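Local coordinates for RNA methyltransferase, TrmH family (PDB 2I6D), which probably methylates RNA, as a knotted methyltransferase of the TrmH (SPOUT) family expected to take its methyl group from S-adenosylmethionine, at residues A[188-193]-A[246-251]; A[118-123]-A[240-245]; A[8-13]-A[76-81]. All blocks are in the same frame, centred on the assembly; numbering follows the deposited sequence.

Contact 1: residues A[188-193]-A[246-251]; sequences SLYEAP and TAILCS
Leu189 and Leu249 are the closest backbone pair, their CA atoms 7.5 Å apart, where the turn after strand 187-188 runs past helix 242-255. Strand 187-188 is an outermost strand of the parallel sheet in the knotted SPOUT methyltransferase domain, and the contact lays the loop that leaves it against the C-terminal helix. Leucine suits position 189 because its branched apolar chain is long enough to bring CD1 to both Ile248 and Leu249. Leu189 CD1 reaches CD2 of Leu249 at 3.7 Å and CG2 of Ile248 at 4.0 Å; the leucine has a second modelled conformer, and these distances hold for this one alone. In it the Leu189 side chain lies roughly at right angles to that of Ile248, and one methyl of each makes the contact. Ile248 can offer CG2 because this branch stands opposite its backbone N, while CG1 (chi1 -71°) takes the place beside the N. Leu249 also packs on Leu203, Leu205 and Leu224, which ties the helix to the sheet strands, whereas Leu189 and Tyr190 also touch Pro227 of a neighbouring loop. Tyr190 lies at the exposed border of the patch, with its OH 4.2 Å from Ile248 CG2. Arg256, just beyond the end of helix 242-255, adds a polar link by donating to Ala192 O. The turn keeps its shape partly through the backbone N of Glu191, which bonds to Ser188 O at 3.0 Å, and partly through an ST turn, in which Ser188 OG accepts from Tyr190 N at 3.2 Å.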
# COMPACT_ATOMS: atom_id res chain seq x y z
N SER A 188 -16.39 -16.71 -14.67
CA SER A 188 -15.83 -15.60 -15.45
C SER A 188 -16.25 -14.28 -14.81
O SER A 188 -17.43 -14.07 -14.54
CB SER A 188 -16.33 -15.61 -16.89
OG SER A 188 -15.97 -14.38 -17.51
N LEU A 189 -15.29 -13.38 -14.59
CA LEU A 189 -15.57 -12.05 -14.04
C LEU A 189 -16.51 -11.22 -14.92
O LEU A 189 -17.15 -10.29 -14.44
CB LEU A 189 -14.27 -11.25 -13.77
CG LEU A 189 -13.67 -10.37 -14.87
CD1 LEU A 189 -12.75 -9.31 -14.30
CD2 LEU A 189 -12.93 -11.21 -15.90
N TYR A 190 -16.57 -11.54 -16.21
CA TYR A 190 -17.50 -10.87 -17.12
C TYR A 190 -18.94 -11.34 -16.96
O TYR A 190 -19.85 -10.62 -17.35
CB TYR A 190 -17.04 -11.04 -18.58
CG TYR A 190 -15.61 -10.60 -18.76
CD1 TYR A 190 -15.16 -9.38 -18.27
CD2 TYR A 190 -14.70 -11.42 -19.40
CE1 TYR A 190 -13.82 -8.99 -18.40
CE2 TYR A 190 -13.38 -11.04 -19.56
CZ TYR A 190 -12.95 -9.83 -19.05
OH TYR A 190 -11.61 -9.49 -19.23
N GLU A 191 -19.13 -12.53 -16.40
CA GLU A 191 -20.47 -13.10 -16.22
C GLU A 191 -21.01 -12.90 -14.79
O GLU A 191 -22.21 -13.04 -14.57
CB GLU A 191 -20.48 -14.60 -16.57
CG GLU A 191 -19.99 -14.89 -17.98
CD GLU A 191 -19.99 -16.37 -18.34
OE1 GLU A 191 -20.04 -17.25 -17.44
OE2 GLU A 191 -19.92 -16.66 -19.54
N ALA A 192 -20.13 -12.60 -13.84
CA ALA A 192 -20.55 -12.48 -12.47
C ALA A 192 -21.28 -11.15 -12.30
O ALA A 192 -20.80 -10.14 -12.77
CB ALA A 192 -19.32 -12.55 -11.54
N PRO A 193 -22.46 -11.15 -11.63
CA PRO A 193 -23.03 -9.83 -11.37
C PRO A 193 -22.23 -9.26 -10.21
O PRO A 193 -21.97 -9.97 -9.25
CB PRO A 193 -24.49 -10.11 -10.95
CG PRO A 193 -24.66 -11.62 -11.02
CD PRO A 193 -23.29 -12.24 -11.09
N THR A 246 -5.25 -7.74 -10.66
CA THR A 246 -5.92 -6.70 -9.85
C THR A 246 -6.46 -5.56 -10.73
O THR A 246 -7.57 -5.07 -10.52
CB THR A 246 -4.93 -6.14 -8.80
OG1 THR A 246 -4.51 -7.20 -7.94
CG2 THR A 246 -5.57 -5.03 -7.96
N ALA A 247 -5.65 -5.12 -11.68
CA ALA A 247 -6.01 -4.03 -12.60
C ALA A 247 -7.22 -4.43 -13.45
O ALA A 247 -8.15 -3.64 -13.63
CB ALA A 247 -4.82 -3.68 -13.51
N ILE A 248 -7.21 -5.65 -13.96
CA ILE A 248 -8.31 -6.15 -14.77
C ILE A 248 -9.60 -6.16 -13.93
O ILE A 248 -10.65 -5.63 -14.37
CB ILE A 248 -8.01 -7.54 -15.36
CG1 ILE A 248 -6.95 -7.38 -16.47
CG2 ILE A 248 -9.28 -8.14 -16.00
CD1 ILE A 248 -6.18 -8.68 -16.76
N LEU A 249 -9.50 -6.71 -12.72
CA LEU A 249 -10.68 -6.82 -11.82
C LEU A 249 -11.22 -5.44 -11.43
O LEU A 249 -12.43 -5.20 -11.57
CB LEU A 249 -10.37 -7.67 -10.58
CG LEU A 249 -10.28 -9.17 -10.88
CD1 LEU A 249 -9.27 -9.90 -9.94
CD2 LEU A 249 -11.65 -9.81 -10.82
N CYS A 250 -10.35 -4.55 -10.93
CA CYS A 250 -10.77 -3.17 -10.61
C CYS A 250 -11.38 -2.42 -11.77
O CYS A 250 -12.41 -1.72 -11.58
CB CYS A 250 -9.60 -2.37 -10.05
SG CYS A 250 -9.11 -2.96 -8.45
N SER A 251 -10.77 -2.52 -12.96
CA SER A 251 -11.30 -1.85 -14.16
C SER A 251 -12.72 -2.29 -14.41
O SER A 251 -13.62 -1.47 -14.55
CB SER A 251 -10.43 -2.11 -15.41
OG SER A 251 -11.13 -1.80 -16.62

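Contact 2: residues A[118-123]-A[240-245]; sequences GTILRT and LNVAIA
With CG1 of Ile120 turned opposite its own carbonyl carbon (chi1 -75°), the chain of this residue extends over Ala243. CG1 comes within 3.8 Å of Ala243 CA, and CD1 goes on to meet Val242 CG2 at 4.2 Å, the two side chains crossing at about a right angle. Thr119 holds its CG2 opposite the backbone N and sets this methyl 3.7 Å from Ala243 CB, while its OG1 is bonded to Gly115 O within its own helix. Alanine suits position 243: its single methyl lets the backbones close in, to 5.4 Å between the CA atoms of Ile120 and Ala243. A water bridges the helices, donating to Ala243 O at 2.7 Å and lying 2.8 Å from Thr123 OG1. Asn241 is the N-cap of helix 242-255. Its OD1 accepts from Ile244 N at 3.2 Å, on a lone pair in the carbonyl plane, and more weakly from Ala243 N, while ND2 bonds to Asn116. The Val242 side chain is about 4 Å from an acetic acid, probably from the crystallisation liquor, though such molecules often mark pockets. Both segments resemble SpoU-family motifs, which in relatives lie close to the knotted S-adenosylmethionine site, as is probably so here.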
# COMPACT_ATOMS: atom_id res chain seq x y z
N GLY A 118 3.28 -2.21 -4.63
CA GLY A 118 3.30 -0.83 -5.10
C GLY A 118 2.40 -0.62 -6.30
O GLY A 118 1.66 0.38 -6.38
N THR A 119 2.52 -1.51 -7.28
CA THR A 119 1.68 -1.42 -8.47
C THR A 119 0.20 -1.51 -8.09
O THR A 119 -0.63 -0.78 -8.65
CB THR A 119 2.06 -2.49 -9.50
OG1 THR A 119 3.45 -2.30 -9.85
CG2 THR A 119 1.20 -2.38 -10.76
N ILE A 120 -0.13 -2.44 -7.20
CA ILE A 120 -1.51 -2.62 -6.73
C ILE A 120 -2.01 -1.36 -6.04
O ILE A 120 -3.14 -0.93 -6.29
CB ILE A 120 -1.67 -3.88 -5.85
CG1 ILE A 120 -1.64 -5.10 -6.76
CG2 ILE A 120 -3.01 -3.84 -5.06
CD1 ILE A 120 -1.25 -6.41 -6.01
N LEU A 121 -1.18 -0.77 -5.17
CA LEU A 121 -1.56 0.50 -4.53
C LEU A 121 -1.88 1.59 -5.56
O LEU A 121 -2.81 2.37 -5.37
CB LEU A 121 -0.48 0.99 -3.56
CG LEU A 121 -0.30 0.17 -2.27
CD1 LEU A 121 0.89 0.75 -1.47
CD2 LEU A 121 -1.59 0.19 -1.43
N ARG A 122 -1.05 1.71 -6.60
CA ARG A 122 -1.29 2.71 -7.65
C ARG A 122 -2.59 2.43 -8.41
O ARG A 122 -3.34 3.36 -8.75
CB ARG A 122 -0.12 2.79 -8.62
CG ARG A 122 1.16 3.25 -7.93
CD ARG A 122 2.37 3.31 -8.87
NE ARG A 122 1.98 3.91 -10.14
CZ ARG A 122 2.78 4.09 -11.18
NH1 ARG A 122 4.06 3.73 -11.13
NH2 ARG A 122 2.29 4.64 -12.28
N THR A 123 -2.84 1.16 -8.69
CA THR A 123 -4.10 0.75 -9.33
C THR A 123 -5.31 1.07 -8.46
O THR A 123 -6.29 1.63 -8.93
CB THR A 123 -4.09 -0.76 -9.66
OG1 THR A 123 -3.21 -0.98 -10.76
CG2 THR A 123 -5.52 -1.26 -10.01
N LEU A 240 -1.97 -15.15 -14.31
CA LEU A 240 -1.55 -13.78 -14.60
C LEU A 240 -0.84 -13.23 -13.37
O LEU A 240 -1.15 -13.62 -12.25
CB LEU A 240 -2.75 -12.90 -14.91
CG LEU A 240 -3.41 -13.05 -16.28
CD1 LEU A 240 -4.70 -12.26 -16.28
CD2 LEU A 240 -2.45 -12.61 -17.40
N ASN A 241 0.09 -12.31 -13.59
CA ASN A 241 0.72 -11.58 -12.49
C ASN A 241 -0.39 -10.98 -11.59
O ASN A 241 -1.42 -10.56 -12.09
CB ASN A 241 1.64 -10.50 -13.08
CG ASN A 241 2.15 -9.53 -12.03
OD1 ASN A 241 1.46 -8.58 -11.69
ND2 ASN A 241 3.34 -9.78 -11.49
N VAL A 242 -0.19 -10.98 -10.26
CA VAL A 242 -1.26 -10.52 -9.36
C VAL A 242 -1.65 -9.05 -9.57
O VAL A 242 -2.81 -8.70 -9.43
CB VAL A 242 -0.90 -10.79 -7.85
CG1 VAL A 242 0.38 -10.06 -7.46
CG2 VAL A 242 -2.07 -10.39 -6.94
N ALA A 243 -0.69 -8.19 -9.89
CA ALA A 243 -1.03 -6.77 -10.09
C ALA A 243 -1.83 -6.62 -11.40
O ALA A 243 -2.71 -5.76 -11.51
CB ALA A 243 0.26 -5.93 -10.12
N ILE A 244 -1.46 -7.40 -12.42
CA ILE A 244 -2.20 -7.40 -13.68
C ILE A 244 -3.65 -7.84 -13.43
O ILE A 244 -4.60 -7.18 -13.89
CB ILE A 244 -1.50 -8.31 -14.74
CG1 ILE A 244 -0.14 -7.72 -15.15
CG2 ILE A 244 -2.42 -8.60 -15.96
CD1 ILE A 244 -0.25 -6.38 -15.97
N ALA A 245 -3.82 -8.94 -12.70
CA ALA A 245 -5.14 -9.44 -12.39
C ALA A 245 -5.92 -8.39 -11.60
O ALA A 245 -7.10 -8.16 -11.87
CB ALA A 245 -5.05 -10.78 -11.59
O HOH W 1 -2.43 -3.53 -9.95

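Contact 3: residues A[8-13]-A[76-81]; sequences NQIKFL and KRISTQ
Helix 7-15 and the loop 76-81 belong to the N-terminal, probably substrate-binding domain of the PELOTA clan, where a four-stranded mixed sheet is flanked by helices; Ile10 and Leu13 of the helix meet Arg77 and Ile78 of the loop between strands 65-69 and 87-92. Ile10 and Leu13 are three residues apart and so lie on one face of the helix, which gives that face two aliphatic groups to set against Ile78. The backbones are closest at Leu13 and Ile78, whose CA atoms lie 6.2 Å apart. CG2 of Ile78 touches both helix residues, 4.1 Å from Ile10 CG1 and 4.2 Å from Leu13 CD1. That methyl can do so because CG1 of Ile78 is folded between the backbone N and the carbonyl carbon (chi1 59°), leaving CG2 opposite the carbonyl carbon. Beneath this apolar layer lies the sheet: Leu13 packs on Met47 and Val90, and Ile78 on Met88. At the exposed border, Arg77 bends at chi3 (72°) and brings NH2 to 3.7 Å from Ile10 CD1. The methyl approaches the guanidinium obliquely; a long, flexible chain suits such a border, where its end can lie against a methyl. Arg77 also offers its carbonyl O to NH1 of Arg14, which follows Leu13 in helix 7-15, a polar tie beside the apolar one. Farther along the loop, Thr80 and Gln81 touch helix 144-148 of the methyltransferase domain, so this loop lies where the two domains meet. Glu31 receives Ser79 OG and Thr80 N on separate carboxylate oxygens. Ser79 OG in turn closes an ST turn, accepting from Gln81 N at 2.8 Å with an N-H...O angle of 159°.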
# COMPACT_ATOMS: atom_id res chain seq x y z
N ASN A 8 22.86 11.52 16.40
CA ASN A 8 21.62 10.86 16.77
C ASN A 8 20.55 10.94 15.69
O ASN A 8 19.86 9.97 15.40
CB ASN A 8 21.10 11.39 18.11
CG ASN A 8 22.00 11.01 19.27
OD1 ASN A 8 22.88 10.14 19.14
ND2 ASN A 8 21.81 11.66 20.41
N GLN A 9 20.42 12.10 15.06
CA GLN A 9 19.41 12.28 14.03
C GLN A 9 19.69 11.40 12.81
O GLN A 9 18.78 10.78 12.26
CB GLN A 9 19.31 13.75 13.64
CG GLN A 9 18.63 14.59 14.72
CD GLN A 9 18.66 16.06 14.39
OE1 GLN A 9 19.63 16.57 13.83
NE2 GLN A 9 17.60 16.76 14.76
N ILE A 10 20.95 11.34 12.41
CA ILE A 10 21.38 10.50 11.30
C ILE A 10 21.12 9.02 11.62
O ILE A 10 20.57 8.29 10.81
CB ILE A 10 22.87 10.78 10.96
CG1 ILE A 10 22.99 12.18 10.31
CG2 ILE A 10 23.45 9.68 10.05
CD1 ILE A 10 24.42 12.65 10.11
N LYS A 11 21.48 8.58 12.82
CA LYS A 11 21.21 7.21 13.25
C LYS A 11 19.71 6.89 13.20
O LYS A 11 19.28 5.88 12.63
CB LYS A 11 21.78 7.00 14.66
CG LYS A 11 21.58 5.62 15.23
CD LYS A 11 22.29 5.54 16.59
CE LYS A 11 22.21 4.16 17.21
NZ LYS A 11 20.82 3.90 17.72
N PHE A 12 18.90 7.79 13.76
CA PHE A 12 17.45 7.65 13.71
C PHE A 12 16.91 7.53 12.29
O PHE A 12 16.18 6.58 11.99
CB PHE A 12 16.79 8.84 14.44
CG PHE A 12 15.31 8.89 14.28
CD1 PHE A 12 14.50 8.04 15.03
CD2 PHE A 12 14.72 9.78 13.38
CE1 PHE A 12 13.11 8.08 14.89
CE2 PHE A 12 13.34 9.83 13.23
CZ PHE A 12 12.54 8.97 13.99
N LEU A 13 17.25 8.50 11.43
CA LEU A 13 16.84 8.47 10.02
C LEU A 13 17.22 7.16 9.32
O LEU A 13 16.39 6.55 8.59
CB LEU A 13 17.41 9.69 9.28
CG LEU A 13 16.67 10.99 9.59
CD1 LEU A 13 17.54 12.17 9.24
CD2 LEU A 13 15.27 11.07 8.83
N LYS A 76 23.05 10.78 0.43
CA LYS A 76 23.38 9.35 0.55
C LYS A 76 23.73 8.99 1.99
O LYS A 76 23.76 7.81 2.34
CB LYS A 76 24.52 8.93 -0.39
CG LYS A 76 24.14 9.06 -1.87
CD LYS A 76 25.31 8.74 -2.82
CE LYS A 76 24.85 8.87 -4.27
NZ LYS A 76 25.86 8.36 -5.25
N ARG A 77 24.02 10.00 2.82
CA ARG A 77 24.32 9.74 4.24
C ARG A 77 23.09 9.21 4.97
O ARG A 77 23.22 8.47 5.95
CB ARG A 77 24.86 10.99 4.92
CG ARG A 77 26.25 11.34 4.44
CD ARG A 77 26.65 12.76 4.86
NE ARG A 77 26.90 12.82 6.29
CZ ARG A 77 27.11 13.94 6.97
NH1 ARG A 77 27.05 15.12 6.36
NH2 ARG A 77 27.37 13.86 8.26
N ILE A 78 21.90 9.56 4.47
CA ILE A 78 20.64 9.22 5.13
C ILE A 78 19.61 8.49 4.25
O ILE A 78 18.71 7.81 4.77
CB ILE A 78 20.02 10.48 5.80
CG1 ILE A 78 19.76 11.57 4.76
CG2 ILE A 78 20.90 10.95 6.99
CD1 ILE A 78 18.92 12.74 5.28
N SER A 79 19.74 8.61 2.93
CA SER A 79 18.76 8.03 2.01
C SER A 79 18.92 6.54 1.72
O SER A 79 20.00 5.97 1.87
CB SER A 79 18.72 8.83 0.69
OG SER A 79 17.93 8.18 -0.30
N THR A 80 17.83 5.93 1.28
CA THR A 80 17.82 4.54 0.88
C THR A 80 17.88 4.45 -0.63
O THR A 80 17.88 3.34 -1.17
CB THR A 80 16.53 3.82 1.35
OG1 THR A 80 15.37 4.49 0.82
CG2 THR A 80 16.47 3.82 2.90
N GLN A 81 17.93 5.59 -1.31
CA GLN A 81 17.73 5.63 -2.76
C GLN A 81 19.05 5.74 -3.49
O GLN A 81 19.98 6.37 -3.01
CB GLN A 81 16.83 6.80 -3.15
CG GLN A 81 15.40 6.71 -2.59
CD GLN A 81 14.68 5.45 -3.02
OE1 GLN A 81 14.52 4.52 -2.22
NE2 GLN A 81 14.27 5.40 -4.28

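Overall arrangement
Contacts 1 and 2 share helix 242-255 and lie within the methyltransferase domain, their centres 14 Å apart. They touch directly: Thr246 OG1 is 3.7 Å from Ile120 CG1, and Ala247 CA is 3.8 Å from Thr123 CG2. The helix is thus packed near its start against helix 114-127 and a turn or two later against the loop after strand 187-188, the two contacts crossing along the chain. Of the two, contact 2 is the one probably nearer the cofactor site, if relatives are a guide. Contact 3 closes earlier in the sequence, in the other domain; its centre lies about 30 Å from that of contact 2 and 43 Å from that of contact 1, and it touches neither.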